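Local coordinates for protein NAF1 (Saccharomyces cerevisiae, PDB 2V3M) that takes part in the maturation of box H/ACA small nucleolar ribonucleoproteins as an RNA-binding assembly factor that is later replaced by GAR1, at residues A[44-49]-A[69-74]; A[75-80]-A[84-89]. All blocks are in the same frame, centred on the assembly; numbering follows the deposited sequence.

Interaction 1 of 2, residues A[44-49]-A[69-74]; sequences IIIHAT and TLIGML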
# COMPACT_ATOMS: atom_id res chain seq x y z
N ILE A 44 2.67 6.69 1.93
CA ILE A 44 1.85 6.46 3.08
C ILE A 44 0.48 6.04 2.52
O ILE A 44 -0.08 6.66 1.60
CB ILE A 44 1.71 7.75 3.92
CG1 ILE A 44 3.03 8.15 4.52
CG2 ILE A 44 0.67 7.60 5.01
CD1 ILE A 44 3.76 7.06 5.09
N ILE A 45 -0.05 4.96 3.06
CA ILE A 45 -1.28 4.40 2.59
C ILE A 45 -2.37 4.54 3.68
O ILE A 45 -2.16 4.08 4.79
CB ILE A 45 -1.13 2.94 2.31
CG1 ILE A 45 -0.28 2.76 1.11
CG2 ILE A 45 -2.44 2.34 2.00
CD1 ILE A 45 -0.23 3.75 0.20
N ILE A 46 -3.51 5.10 3.33
CA ILE A 46 -4.63 5.26 4.27
C ILE A 46 -5.85 4.48 3.79
O ILE A 46 -6.18 4.51 2.57
CB ILE A 46 -4.98 6.79 4.41
CG1 ILE A 46 -3.66 7.44 4.85
CG2 ILE A 46 -6.22 7.05 5.37
CD1 ILE A 46 -3.73 8.67 5.38
N HIS A 47 -6.51 3.77 4.67
CA HIS A 47 -7.56 2.96 4.19
C HIS A 47 -8.81 3.72 4.51
O HIS A 47 -9.02 4.08 5.68
CB HIS A 47 -7.60 1.62 4.92
CG HIS A 47 -8.48 0.60 4.27
ND1 HIS A 47 -8.63 -0.68 4.75
CD2 HIS A 47 -9.29 0.67 3.18
CE1 HIS A 47 -9.46 -1.38 3.98
NE2 HIS A 47 -9.88 -0.58 3.02
N ALA A 48 -9.62 4.01 3.48
CA ALA A 48 -10.85 4.78 3.69
C ALA A 48 -11.81 4.14 4.70
O ALA A 48 -11.89 2.92 4.81
CB ALA A 48 -11.56 5.02 2.39
N THR A 49 -12.49 4.99 5.48
CA THR A 49 -13.57 4.60 6.44
C THR A 49 -14.84 5.40 6.24
O THR A 49 -15.92 4.82 6.23
CB THR A 49 -13.08 4.70 7.92
OG1 THR A 49 -12.08 3.69 8.16
CG2 THR A 49 -14.23 4.49 8.92
N THR A 69 -0.65 16.35 13.15
CA THR A 69 0.58 16.01 12.51
C THR A 69 0.22 15.87 11.04
O THR A 69 -0.63 15.09 10.65
CB THR A 69 1.17 14.72 13.04
OG1 THR A 69 1.59 14.91 14.39
CG2 THR A 69 2.37 14.38 12.20
N LEU A 70 0.85 16.69 10.22
CA LEU A 70 0.55 16.73 8.83
C LEU A 70 1.14 15.54 8.07
O LEU A 70 2.39 15.35 8.12
CB LEU A 70 1.15 18.00 8.29
CG LEU A 70 1.43 17.91 6.76
CD1 LEU A 70 0.15 18.27 6.05
CD2 LEU A 70 2.63 18.78 6.17
N ILE A 71 0.29 14.77 7.34
CA ILE A 71 0.76 13.66 6.56
C ILE A 71 1.19 14.10 5.16
O ILE A 71 2.34 14.04 4.71
CB ILE A 71 -0.24 12.63 6.41
CG1 ILE A 71 -0.57 12.02 7.80
CG2 ILE A 71 0.35 11.61 5.39
CD1 ILE A 71 -1.57 10.93 7.78
N GLY A 72 0.24 14.61 4.44
CA GLY A 72 0.60 15.22 3.15
C GLY A 72 -0.60 15.18 2.20
O GLY A 72 -1.79 15.12 2.56
N MSE A 73 -0.31 15.28 0.92
CA MSE A 73 -1.37 15.62 -0.01
C MSE A 73 -1.71 14.43 -0.82
O MSE A 73 -0.83 13.60 -1.14
CB MSE A 73 -0.84 16.56 -0.97
CG MSE A 73 -1.92 17.29 -1.56
SE MSE A 73 -1.14 18.77 -0.70
CE MSE A 73 -1.20 20.21 -1.90
N LEU A 74 -2.97 14.30 -1.19
CA LEU A 74 -3.41 13.06 -1.89
C LEU A 74 -2.69 12.80 -3.21
O LEU A 74 -2.49 13.68 -4.05
CB LEU A 74 -4.87 13.16 -2.26
CG LEU A 74 -5.44 11.95 -3.02
CD1 LEU A 74 -5.49 10.79 -2.06
CD2 LEU A 74 -6.83 12.18 -3.36

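Interaction 2 of 2, residues A[75-80]-A[84-89]; sequences TEVFGP and PFYRIK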
# COMPACT_ATOMS: atom_id res chain seq x y z
N THR A 75 -2.26 11.60 -3.46
CA THR A 75 -1.46 11.43 -4.65
C THR A 75 -2.20 10.50 -5.54
O THR A 75 -2.29 10.69 -6.73
CB THR A 75 -0.15 10.69 -4.38
OG1 THR A 75 0.63 11.38 -3.40
CG2 THR A 75 0.71 10.63 -5.65
N GLU A 76 -2.71 9.44 -4.95
CA GLU A 76 -3.53 8.52 -5.69
C GLU A 76 -4.61 7.83 -4.88
O GLU A 76 -4.44 7.44 -3.69
CB GLU A 76 -2.65 7.47 -6.25
CG GLU A 76 -3.32 6.52 -7.14
CD GLU A 76 -2.42 5.30 -7.56
OE1 GLU A 76 -1.30 5.11 -7.05
OE2 GLU A 76 -2.80 4.44 -8.40
N VAL A 77 -5.74 7.65 -5.55
CA VAL A 77 -6.84 6.93 -4.99
C VAL A 77 -6.87 5.60 -5.70
O VAL A 77 -6.96 5.54 -6.92
CB VAL A 77 -8.20 7.61 -5.27
CG1 VAL A 77 -9.34 6.74 -4.69
CG2 VAL A 77 -8.18 9.07 -4.73
N PHE A 78 -6.82 4.51 -4.97
CA PHE A 78 -7.03 3.21 -5.61
C PHE A 78 -7.80 2.21 -4.71
O PHE A 78 -8.23 2.58 -3.65
CB PHE A 78 -5.67 2.59 -5.90
CG PHE A 78 -4.85 2.22 -4.64
CD1 PHE A 78 -4.17 3.20 -3.91
CD2 PHE A 78 -4.70 0.92 -4.25
CE1 PHE A 78 -3.42 2.95 -2.78
CE2 PHE A 78 -3.95 0.62 -3.08
CZ PHE A 78 -3.31 1.66 -2.34
N GLY A 79 -7.86 0.91 -5.04
CA GLY A 79 -8.75 -0.00 -4.33
C GLY A 79 -10.13 0.10 -4.93
O GLY A 79 -10.32 0.83 -5.90
N PRO A 80 -11.13 -0.59 -4.38
CA PRO A 80 -12.56 -0.57 -4.86
C PRO A 80 -13.27 0.65 -4.39
O PRO A 80 -12.83 1.19 -3.34
CB PRO A 80 -13.16 -1.75 -4.15
CG PRO A 80 -12.36 -1.82 -2.90
CD PRO A 80 -10.95 -1.42 -3.20
N PRO A 84 -12.02 2.67 -0.59
CA PRO A 84 -10.88 3.08 -1.33
C PRO A 84 -9.61 2.98 -0.48
O PRO A 84 -9.68 2.80 0.68
CB PRO A 84 -11.24 4.54 -1.64
CG PRO A 84 -12.61 4.62 -1.58
CD PRO A 84 -13.03 3.72 -0.53
N PHE A 85 -8.46 3.13 -1.06
CA PHE A 85 -7.21 3.35 -0.35
C PHE A 85 -6.61 4.59 -0.91
O PHE A 85 -6.67 4.77 -2.14
CB PHE A 85 -6.17 2.32 -0.70
CG PHE A 85 -6.45 0.96 -0.15
CD1 PHE A 85 -6.90 -0.04 -0.97
CD2 PHE A 85 -6.21 0.67 1.15
CE1 PHE A 85 -7.15 -1.35 -0.49
CE2 PHE A 85 -6.50 -0.60 1.68
CZ PHE A 85 -6.95 -1.62 0.89
N TYR A 86 -6.02 5.42 -0.03
CA TYR A 86 -5.47 6.65 -0.48
C TYR A 86 -3.98 6.51 -0.40
O TYR A 86 -3.45 5.97 0.56
CB TYR A 86 -5.96 7.72 0.41
CG TYR A 86 -7.43 7.83 0.41
CD1 TYR A 86 -8.16 7.86 1.60
CD2 TYR A 86 -8.13 7.89 -0.78
CE1 TYR A 86 -9.56 7.97 1.61
CE2 TYR A 86 -9.50 8.07 -0.80
CZ TYR A 86 -10.23 8.09 0.40
OH TYR A 86 -11.62 8.24 0.34
N ARG A 87 -3.28 6.95 -1.42
CA ARG A 87 -1.82 6.93 -1.35
C ARG A 87 -1.23 8.33 -1.37
O ARG A 87 -1.56 9.15 -2.31
CB ARG A 87 -1.34 6.13 -2.50
CG ARG A 87 0.14 5.87 -2.60
CD ARG A 87 0.36 5.31 -4.06
NE ARG A 87 1.48 5.98 -4.62
CZ ARG A 87 1.58 6.51 -5.83
NH1 ARG A 87 0.62 6.44 -6.73
NH2 ARG A 87 2.72 7.08 -6.18
N ILE A 88 -0.41 8.63 -0.34
CA ILE A 88 0.26 9.95 -0.21
C ILE A 88 1.75 9.69 -0.40
O ILE A 88 2.35 9.01 0.38
CB ILE A 88 0.01 10.61 1.14
CG1 ILE A 88 -1.44 10.98 1.32
CG2 ILE A 88 0.77 11.92 1.20
CD1 ILE A 88 -2.13 10.22 2.25
N LYS A 89 2.31 10.18 -1.48
CA LYS A 89 3.69 10.03 -1.69
C LYS A 89 4.45 11.21 -1.15
O LYS A 89 4.18 12.29 -1.65
CB LYS A 89 3.93 10.01 -3.16
CG LYS A 89 5.36 10.10 -3.56
CD LYS A 89 6.12 8.84 -3.27
CE LYS A 89 7.34 8.87 -4.20
NZ LYS A 89 8.19 7.65 -4.15

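Interaction 1 of 2, residues A[44-49]-A[69-74]
I44, I46 and I71 meet inside the Gar1-like domain, where its strongly curved antiparallel sheet brings strands 43-48 and 70-73 face to face across the hydrophobic interior. The two are not neighbours in the sheet and share no hydrogen bond. Their closest CA atoms, those of I44 and I71, stand 8.1 Å apart, and side chains alone bridge the gap.

I71 makes both contacts, using a different branch for each. Its methyl CG2 lies 4.0 Å from CG2 of I44, the two side chains passing each other at a slant. The other branch continues straight beyond CG1 (chi2 -179°), carrying CD1 to within 3.9 Å of CD1 of I46. I46 is likewise extended beyond CG1, and these two isoleucines meet end on, methyl to methyl. I44, by contrast, does its touching with the short branch CG2. All three residues are buried, and the contact is purely apolar and small.

The backbone of 70-73 is irregular here: I71 and G72 both face F63 in a classic beta bulge. G72 adopts backbone angles at which a side chain would strike the preceding carbonyl oxygen, a conformation suited to glycine.

Around the contact, I71 also packs on L65 of strand 62-65, the sheet neighbour of strand 70-73, while I44 rests on L36 and A39 of strand 30-40. I46 lies against I88, and backbone bonds from I44 to I88 and from I46 to Y86 tie strand 43-48 to strand 85-89.

Interaction 2 of 2, residues A[75-80]-A[84-89]
The F78 ring carries CB of F85 over one face, a CH-pi contact 3.5 Å from the ring centroid, while CB of R87 approaches its edge. The F85 ring is inclined by 24° to that of F78 but slid so far aside that the two barely overlap; CA of G79 sits at the F85 edge. On the same side of the sheet, the R87 guanidinium has CG2 of T75 over one face and the E76 carboxylate at its edge. These charged groups form a salt bridge between OE1 of E76 and NH1 of R87, their planes nearly perpendicular at 85°, although the modelled separation is too short to be reliable. R87 NE donates to OD1 of N43.

Strands 76-78 and 85-89 form an antiparallel beta hairpin, with 76-78 the outermost strand on that side of the sheet within this chain. E76 with R87 and F78 with F85 are hydrogen-bonded pairs; between them, the non-hydrogen-bonded pair V77 and Y86 places CG1 of V77 at the tyrosine ring edge, 4.1 Å from CE2. A classic beta bulge starts the pairing: R87 O accepts from T75 N at 2.8 Å and from E76 N at 2.9 Å. T75 OG1 lies beside its own backbone N (chi1 -58°), where it receives a straight bond of 2.8 Å from K89 N.

F78 also stacks on F78 of the second subunit, and replacing it by an alanine here would probably uncover CB of F85, leave CB of R87 without the ring edge it approaches, and abolish the stack between the subunits, since both copies would lose the ring. E76 OE2 accepts from G79 N of the second subunit, a bond repeated reciprocally.

Interaction 1 is a core contact near the centre of the chain, while the centre of interaction 2 lies about 10 Å from the centre of the chain and the contact is partly exposed. The first joins strands that face each other across the interior and rests on three isoleucines; the second joins sheet neighbours through backbone bonds, aromatic packing and a salt bridge whose length is doubtful. Strands 43-48 and 85-89 are themselves adjacent in the sheet, and strand 70-73 leads along the chain into 76-78. Both regions touch the second subunit; in interaction 2 the touching residues E76 and G79 themselves bond to it and F78 stacks on it, consistent with its place at the sheet's edge.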